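Local coordinates for HRDC domain-containing protein (Bifidobacterium adolescentis ATCC 15703, PDB 3CYM), which is of unknown function but probably binds nucleic acid and trims it as a 3'-5' exonuclease of the ribonuclease D kind, at residues A[45-48]-A[54-57]; A[56-61]-A[157-162]; A[85-90]-A[94-99]. One frame throughout, in Å; residues are numbered along the deposited sequence.

Interaction 1 (A[45-48]-A[54-57]); sequences AERA and GHED. With NA (sodium ion), chain B.
A chi1 of 55° places Arg47 CG between its own backbone N and carbonyl carbon, and a further bend at chi3 (66°) lays the chain alongside Asp57. The hairpin-like connection from strand 40-47 to strand 57-65 belongs to the central sheet of an RNase H-like exonuclease domain. Arg47 NH1 reaches Asp57 OD1 at 3.3 Å in a salt bridge, and NE points to the same oxygen at 3.5 Å. Both bonds are weak, and the guanidinium and carboxylate planes stand 48° apart; the stronger partner of Arg47 NH1 is Asp104 on helix 101-111. Nearer the backbone, Arg47 CD lies 4.0 Å from His55 CB and comes to the edge of the imidazole near its plane. Shortened to an alanine here, the residue would probably leave both Asp57 and Asp104 without their cationic partner. Glu46 points the other way, and its OE2, hydrogen-bonded to Gln61, binds the sodium ion at 2.7 Å together with Asp44 and Asp172, consistent with the acidic metal site of DEDD exonucleases. Where the backbones separate, one water accepts from Ala48 N and donates to Gly54 O and, at 2.9 Å, to Glu56 O.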
# COMPACT_ATOMS: atom_id res chain seq x y z
N ALA A 45 -11.53 -2.54 0.24
CA ALA A 45 -11.26 -3.25 1.48
C ALA A 45 -10.76 -2.30 2.55
O ALA A 45 -10.07 -1.32 2.26
CB ALA A 45 -10.24 -4.35 1.26
N GLU A 46 -11.11 -2.61 3.79
CA GLU A 46 -10.61 -1.85 4.93
C GLU A 46 -9.67 -2.69 5.78
O GLU A 46 -9.87 -3.89 5.95
CB GLU A 46 -11.75 -1.32 5.79
CG GLU A 46 -12.77 -0.43 5.06
CD GLU A 46 -12.14 0.72 4.28
OE1 GLU A 46 -11.27 1.42 4.82
OE2 GLU A 46 -12.51 0.93 3.10
N ARG A 47 -8.64 -2.04 6.32
CA ARG A 47 -7.70 -2.70 7.21
C ARG A 47 -7.41 -1.87 8.46
O ARG A 47 -7.54 -0.65 8.46
CB ARG A 47 -6.42 -3.11 6.48
CG ARG A 47 -5.71 -2.00 5.76
CD ARG A 47 -4.79 -2.57 4.68
NE ARG A 47 -5.56 -3.23 3.63
CZ ARG A 47 -5.99 -2.64 2.52
NH1 ARG A 47 -6.69 -3.34 1.64
NH2 ARG A 47 -5.71 -1.37 2.27
N ALA A 48 -7.03 -2.55 9.53
CA ALA A 48 -6.83 -1.89 10.81
C ALA A 48 -5.35 -1.53 11.00
O ALA A 48 -4.75 -1.88 12.01
CB ALA A 48 -7.33 -2.77 11.93
N GLY A 54 -0.63 -6.48 10.59
CA GLY A 54 -0.24 -6.18 9.22
C GLY A 54 -1.36 -5.59 8.39
O GLY A 54 -2.01 -4.63 8.80
N HIS A 55 -1.59 -6.20 7.23
CA HIS A 55 -2.55 -5.67 6.27
C HIS A 55 -3.63 -6.70 5.95
O HIS A 55 -4.00 -6.90 4.80
CB HIS A 55 -1.82 -5.18 5.02
CG HIS A 55 -0.67 -4.27 5.32
ND1 HIS A 55 -0.84 -2.95 5.68
CD2 HIS A 55 0.66 -4.51 5.37
CE1 HIS A 55 0.34 -2.41 5.92
NE2 HIS A 55 1.27 -3.33 5.73
N GLU A 56 -4.12 -7.35 7.01
CA GLU A 56 -5.27 -8.23 6.92
C GLU A 56 -6.52 -7.37 6.79
O GLU A 56 -6.67 -6.36 7.48
CB GLU A 56 -5.35 -9.12 8.17
CG GLU A 56 -6.44 -10.18 8.15
CD GLU A 56 -6.65 -10.86 9.50
OE1 GLU A 56 -5.74 -10.84 10.35
OE2 GLU A 56 -7.76 -11.41 9.71
N ASP A 57 -7.41 -7.76 5.88
CA ASP A 57 -8.65 -7.05 5.70
C ASP A 57 -9.62 -7.37 6.84
O ASP A 57 -9.87 -8.53 7.16
CB ASP A 57 -9.28 -7.40 4.34
CG ASP A 57 -8.44 -6.94 3.16
OD1 ASP A 57 -7.58 -6.04 3.31
OD2 ASP A 57 -8.64 -7.48 2.04
NA NA B . -11.37 2.68 1.44
O HOH W 1 -9.56 1.22 1.86
O HOH W 2 -10.44 3.87 3.40
O HOH W 3 -7.39 -6.24 0.37
O HOH W 4 -5.11 -5.07 9.52
O HOH W 5 -9.95 2.91 -0.43

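Interaction 2 (A[56-61]-A[157-162]); sequences EDWLVQ and SYRPLP
Trp58 O receives the NH2 group of Arg159 at 2.6 Å, in the carbonyl plane and on a lone pair, although the angle at the hydrogen is only 138°. A turn at chi2 (-73°) helps fold the arginine back toward Trp58, while NH1 of Arg159 bonds to Tyr158 O at 3.2 Å, approaching from above that carbonyl's plane. Trp156 O takes NH1 as well, and Asp73 forms a salt bridge with NE, so the guanidinium is held from several directions. The same NH2 lies at the indole edge, 3.7 Å from Trp58 CE3. Over one indole face comes Ser157, whose CB sits 3.6 Å from the centroid of the six-membered ring in a CH-pi contact, leaving OG to bond to Asp155. Trp58 and Leu59 form a classic beta bulge opposite Glu46 in strand 40-47, at the corner where the chain changes direction. Beyond it, Leu59 CD1 meets Leu161 CD1 at 4.0 Å, just before helix 163-174. The loop 157-162 is thus fastened to the bulge by a charged donor on a backbone oxygen, with apolar contacts beside it, so the cationic group probably strengthens the bond to a carbonyl in a largely buried setting.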
# COMPACT_ATOMS: atom_id res chain seq x y z
N GLU A 56 -4.12 -7.35 7.01
CA GLU A 56 -5.27 -8.23 6.92
C GLU A 56 -6.52 -7.37 6.79
O GLU A 56 -6.67 -6.36 7.48
CB GLU A 56 -5.35 -9.12 8.17
CG GLU A 56 -6.44 -10.18 8.15
CD GLU A 56 -6.65 -10.86 9.50
OE1 GLU A 56 -5.74 -10.84 10.35
OE2 GLU A 56 -7.76 -11.41 9.71
N ASP A 57 -7.41 -7.76 5.88
CA ASP A 57 -8.65 -7.05 5.70
C ASP A 57 -9.62 -7.37 6.84
O ASP A 57 -9.87 -8.53 7.16
CB ASP A 57 -9.28 -7.40 4.34
CG ASP A 57 -8.44 -6.94 3.16
OD1 ASP A 57 -7.58 -6.04 3.31
OD2 ASP A 57 -8.64 -7.48 2.04
N TRP A 58 -10.14 -6.32 7.47
CA TRP A 58 -11.16 -6.45 8.49
C TRP A 58 -12.55 -6.11 7.94
O TRP A 58 -13.56 -6.20 8.65
CB TRP A 58 -10.79 -5.60 9.70
CG TRP A 58 -9.74 -6.27 10.51
CD1 TRP A 58 -8.39 -6.15 10.37
CD2 TRP A 58 -9.95 -7.23 11.56
NE1 TRP A 58 -7.74 -6.96 11.28
CE2 TRP A 58 -8.67 -7.62 12.02
CE3 TRP A 58 -11.09 -7.77 12.16
CZ2 TRP A 58 -8.51 -8.53 13.06
CZ3 TRP A 58 -10.93 -8.68 13.19
CH2 TRP A 58 -9.64 -9.06 13.63
N LEU A 59 -12.57 -5.70 6.68
CA LEU A 59 -13.81 -5.48 5.94
C LEU A 59 -13.52 -5.54 4.44
O LEU A 59 -12.42 -5.21 3.99
CB LEU A 59 -14.47 -4.14 6.31
CG LEU A 59 -15.89 -3.87 5.77
CD1 LEU A 59 -16.93 -4.89 6.25
CD2 LEU A 59 -16.33 -2.49 6.15
N VAL A 60 -14.52 -5.97 3.68
CA VAL A 60 -14.42 -6.11 2.25
C VAL A 60 -15.75 -5.60 1.66
O VAL A 60 -16.82 -5.96 2.14
CB VAL A 60 -14.08 -7.59 1.91
CG1 VAL A 60 -14.79 -8.05 0.72
CG2 VAL A 60 -12.56 -7.78 1.75
N GLN A 61 -15.66 -4.69 0.69
CA GLN A 61 -16.84 -3.97 0.19
C GLN A 61 -17.04 -4.21 -1.29
O GLN A 61 -16.10 -4.06 -2.07
CB GLN A 61 -16.72 -2.46 0.43
CG GLN A 61 -16.43 -2.03 1.85
CD GLN A 61 -15.05 -1.44 2.01
OE1 GLN A 61 -14.14 -2.11 2.47
NE2 GLN A 61 -14.89 -0.18 1.62
N SER A 157 -11.07 -3.37 12.95
CA SER A 157 -11.29 -4.59 13.74
C SER A 157 -12.35 -4.43 14.83
O SER A 157 -12.68 -5.41 15.51
CB SER A 157 -9.98 -5.06 14.37
OG SER A 157 -9.57 -4.20 15.41
N TYR A 158 -12.85 -3.21 15.01
CA TYR A 158 -13.88 -2.92 16.01
C TYR A 158 -15.19 -3.64 15.64
O TYR A 158 -15.70 -3.47 14.54
CB TYR A 158 -14.11 -1.41 16.10
CG TYR A 158 -14.77 -0.93 17.38
CD1 TYR A 158 -16.16 -0.96 17.53
CD2 TYR A 158 -14.01 -0.43 18.44
CE1 TYR A 158 -16.78 -0.52 18.71
CE2 TYR A 158 -14.61 0.01 19.63
CZ TYR A 158 -16.00 -0.04 19.75
OH TYR A 158 -16.61 0.39 20.91
N ARG A 159 -15.70 -4.47 16.55
CA ARG A 159 -17.02 -5.11 16.37
C ARG A 159 -17.94 -4.77 17.54
O ARG A 159 -17.50 -4.73 18.68
CB ARG A 159 -16.90 -6.63 16.20
CG ARG A 159 -16.09 -7.11 15.01
CD ARG A 159 -16.82 -6.90 13.69
NE ARG A 159 -16.05 -7.41 12.56
CZ ARG A 159 -15.13 -6.72 11.88
NH1 ARG A 159 -14.85 -5.46 12.20
NH2 ARG A 159 -14.50 -7.30 10.87
N PRO A 160 -19.23 -4.49 17.27
CA PRO A 160 -19.85 -4.37 15.94
C PRO A 160 -19.43 -3.07 15.26
O PRO A 160 -19.10 -2.10 15.93
CB PRO A 160 -21.35 -4.35 16.25
CG PRO A 160 -21.44 -3.83 17.64
CD PRO A 160 -20.20 -4.25 18.36
N LEU A 161 -19.39 -3.09 13.93
CA LEU A 161 -19.06 -1.89 13.17
C LEU A 161 -20.18 -0.86 13.30
O LEU A 161 -21.35 -1.18 13.03
CB LEU A 161 -18.78 -2.21 11.70
CG LEU A 161 -17.45 -2.91 11.38
CD1 LEU A 161 -17.48 -3.51 9.99
CD2 LEU A 161 -16.27 -1.96 11.53
N PRO A 162 -19.84 0.37 13.73
CA PRO A 162 -20.76 1.51 13.86
C PRO A 162 -21.41 1.88 12.53
O PRO A 162 -20.86 1.58 11.47
CB PRO A 162 -19.85 2.66 14.31
CG PRO A 162 -18.62 2.01 14.85
CD PRO A 162 -18.46 0.72 14.13

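Interaction 3 (A[85-90]-A[94-99]); sequences NDFNRA and AVWILH
Helix 84-91 and the strand that follows it, 95-98, are joined by a short turn, and Phe87 and Trp96 close the angle between them. Phe87 CE2 touches the far end of the indole, 3.7 Å from Trp96 CH2 and equally close to CZ2. The planes of the two rings are inclined at 68° and their six-membered centroids lie 5.9 Å apart, an oblique aromatic contact. Trp96 CZ2 lies in the plane of the Phe87 ring, at its edge, so a single corner of the phenyl group rests against the benzo end of the indole. With CG opposite its backbone N (chi1 -172°), the phenylalanine swings its ring off the helix toward the sheet. The same ring also meets Trp84 edge to face and touches the ring of Phe62.

Strand 95-98 runs parallel to strands 40-47 and 117-120 and lies between them in the mixed sheet of the RNase H-like exonuclease domain. Successive side chains serve different layers: Trp96 goes to the side of helix 84-91, where Phe108 of helix 101-111 meets it edge to face, and Ile97 packs on helix 176-190. The indole sets out toward the helix from its CB, and its CG stands anti to the carbonyl carbon (chi1 -69°). At the near edge of the indole, in its plane, Ala94 O comes within 3.2 Å of Trp96 CD1.

The helical bond from Ala90 N to Asp86 O (3.0 Å) spans the turn that carries Phe87, and Asn88, next along, ties that turn through its amide to Gly112 O and Glu114 N ahead of strand 117-120.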
# COMPACT_ATOMS: atom_id res chain seq x y z
N ASN A 85 -14.68 -19.22 -2.92
CA ASN A 85 -14.76 -19.73 -4.28
C ASN A 85 -16.18 -19.60 -4.83
O ASN A 85 -16.38 -19.55 -6.05
CB ASN A 85 -14.26 -21.18 -4.37
CG ASN A 85 -12.73 -21.29 -4.40
OD1 ASN A 85 -12.18 -22.04 -5.20
ND2 ASN A 85 -12.05 -20.57 -3.51
N ASP A 86 -17.17 -19.53 -3.94
CA ASP A 86 -18.55 -19.26 -4.31
C ASP A 86 -18.65 -17.87 -4.91
O ASP A 86 -19.36 -17.65 -5.88
CB ASP A 86 -19.49 -19.34 -3.11
CG ASP A 86 -19.51 -20.71 -2.46
OD1 ASP A 86 -19.09 -21.70 -3.10
OD2 ASP A 86 -19.97 -20.79 -1.30
N PHE A 87 -17.91 -16.94 -4.30
CA PHE A 87 -17.81 -15.56 -4.75
C PHE A 87 -17.25 -15.44 -6.17
O PHE A 87 -17.81 -14.73 -6.99
CB PHE A 87 -16.95 -14.75 -3.77
CG PHE A 87 -16.95 -13.29 -4.04
CD1 PHE A 87 -17.89 -12.48 -3.43
CD2 PHE A 87 -16.03 -12.72 -4.91
CE1 PHE A 87 -17.90 -11.12 -3.70
CE2 PHE A 87 -16.04 -11.37 -5.18
CZ PHE A 87 -16.98 -10.58 -4.58
N ASN A 88 -16.15 -16.13 -6.43
CA ASN A 88 -15.51 -16.13 -7.75
C ASN A 88 -16.40 -16.67 -8.86
O ASN A 88 -16.39 -16.17 -9.99
CB ASN A 88 -14.24 -16.98 -7.70
CG ASN A 88 -13.19 -16.41 -6.80
OD1 ASN A 88 -12.99 -15.19 -6.74
ND2 ASN A 88 -12.49 -17.29 -6.09
N ARG A 89 -17.16 -17.71 -8.52
CA ARG A 89 -18.08 -18.35 -9.45
C ARG A 89 -19.27 -17.44 -9.73
O ARG A 89 -19.76 -17.37 -10.85
CB ARG A 89 -18.52 -19.72 -8.93
CG ARG A 89 -17.35 -20.72 -8.84
CD ARG A 89 -17.78 -22.16 -8.58
NE ARG A 89 -18.56 -22.31 -7.35
CZ ARG A 89 -19.85 -22.59 -7.31
NH1 ARG A 89 -20.53 -22.77 -8.44
NH2 ARG A 89 -20.47 -22.70 -6.14
N ALA A 90 -19.71 -16.73 -8.69
CA ALA A 90 -20.78 -15.76 -8.80
C ALA A 90 -20.41 -14.56 -9.69
O ALA A 90 -21.25 -14.05 -10.43
CB ALA A 90 -21.18 -15.29 -7.42
N ALA A 94 -15.92 -10.86 -14.60
CA ALA A 94 -16.33 -9.46 -14.50
C ALA A 94 -15.17 -8.54 -14.13
O ALA A 94 -14.21 -8.96 -13.48
CB ALA A 94 -17.48 -9.30 -13.50
N VAL A 95 -15.28 -7.30 -14.55
CA VAL A 95 -14.26 -6.29 -14.32
C VAL A 95 -14.35 -5.81 -12.86
O VAL A 95 -15.41 -5.40 -12.41
CB VAL A 95 -14.41 -5.10 -15.31
CG1 VAL A 95 -13.41 -3.98 -14.99
CG2 VAL A 95 -14.23 -5.56 -16.74
N TRP A 96 -13.25 -5.90 -12.14
CA TRP A 96 -13.19 -5.33 -10.81
C TRP A 96 -12.75 -3.88 -10.92
O TRP A 96 -11.76 -3.58 -11.60
CB TRP A 96 -12.22 -6.13 -9.95
CG TRP A 96 -12.67 -7.52 -9.60
CD1 TRP A 96 -13.16 -8.46 -10.45
CD2 TRP A 96 -12.62 -8.14 -8.31
NE1 TRP A 96 -13.45 -9.62 -9.77
CE2 TRP A 96 -13.13 -9.45 -8.45
CE3 TRP A 96 -12.21 -7.71 -7.04
CZ2 TRP A 96 -13.23 -10.34 -7.37
CZ3 TRP A 96 -12.31 -8.60 -5.97
CH2 TRP A 96 -12.81 -9.90 -6.15
N ILE A 97 -13.50 -2.97 -10.31
CA ILE A 97 -13.10 -1.57 -10.21
C ILE A 97 -12.51 -1.32 -8.83
O ILE A 97 -13.18 -1.52 -7.80
CB ILE A 97 -14.26 -0.59 -10.47
CG1 ILE A 97 -15.06 -0.98 -11.70
CG2 ILE A 97 -13.74 0.82 -10.64
CD1 ILE A 97 -16.47 -0.52 -11.61
N LEU A 98 -11.26 -0.89 -8.83
CA LEU A 98 -10.52 -0.60 -7.62
C LEU A 98 -9.84 0.75 -7.79
O LEU A 98 -9.46 1.11 -8.91
CB LEU A 98 -9.46 -1.68 -7.36
CG LEU A 98 -9.83 -2.99 -6.63
CD1 LEU A 98 -10.56 -3.97 -7.51
CD2 LEU A 98 -8.58 -3.66 -6.08
N HIS A 99 -9.73 1.51 -6.71
CA HIS A 99 -8.98 2.76 -6.72
C HIS A 99 -7.66 2.46 -6.04
O HIS A 99 -7.64 2.16 -4.84
CB HIS A 99 -9.74 3.86 -5.95
CG HIS A 99 -9.16 5.23 -6.14
ND1 HIS A 99 -9.47 6.03 -7.22
CD2 HIS A 99 -8.26 5.93 -5.41
CE1 HIS A 99 -8.80 7.17 -7.14
NE2 HIS A 99 -8.07 7.13 -6.04

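All three contacts reach one sheet of the exonuclease domain, but at different places along it. Interactions 1 and 2 share Glu56 and Asp57 and touch directly: Glu46 N and O probably bond to Leu59 O and Trp58 N, so the metal-binding strand and the bulge are built as one piece. Interaction 3 stands apart, its centre about 18 Å from that of interaction 1, and is linked to it through the neighbouring strands 40-47 and 95-98. Chemistry follows position. The partly buried strand connection relies on one weak salt bridge and on water, the buried loop contact mixes a charged donor with aromatic and aliphatic packing, and the buried helix-strand contact is purely apolar.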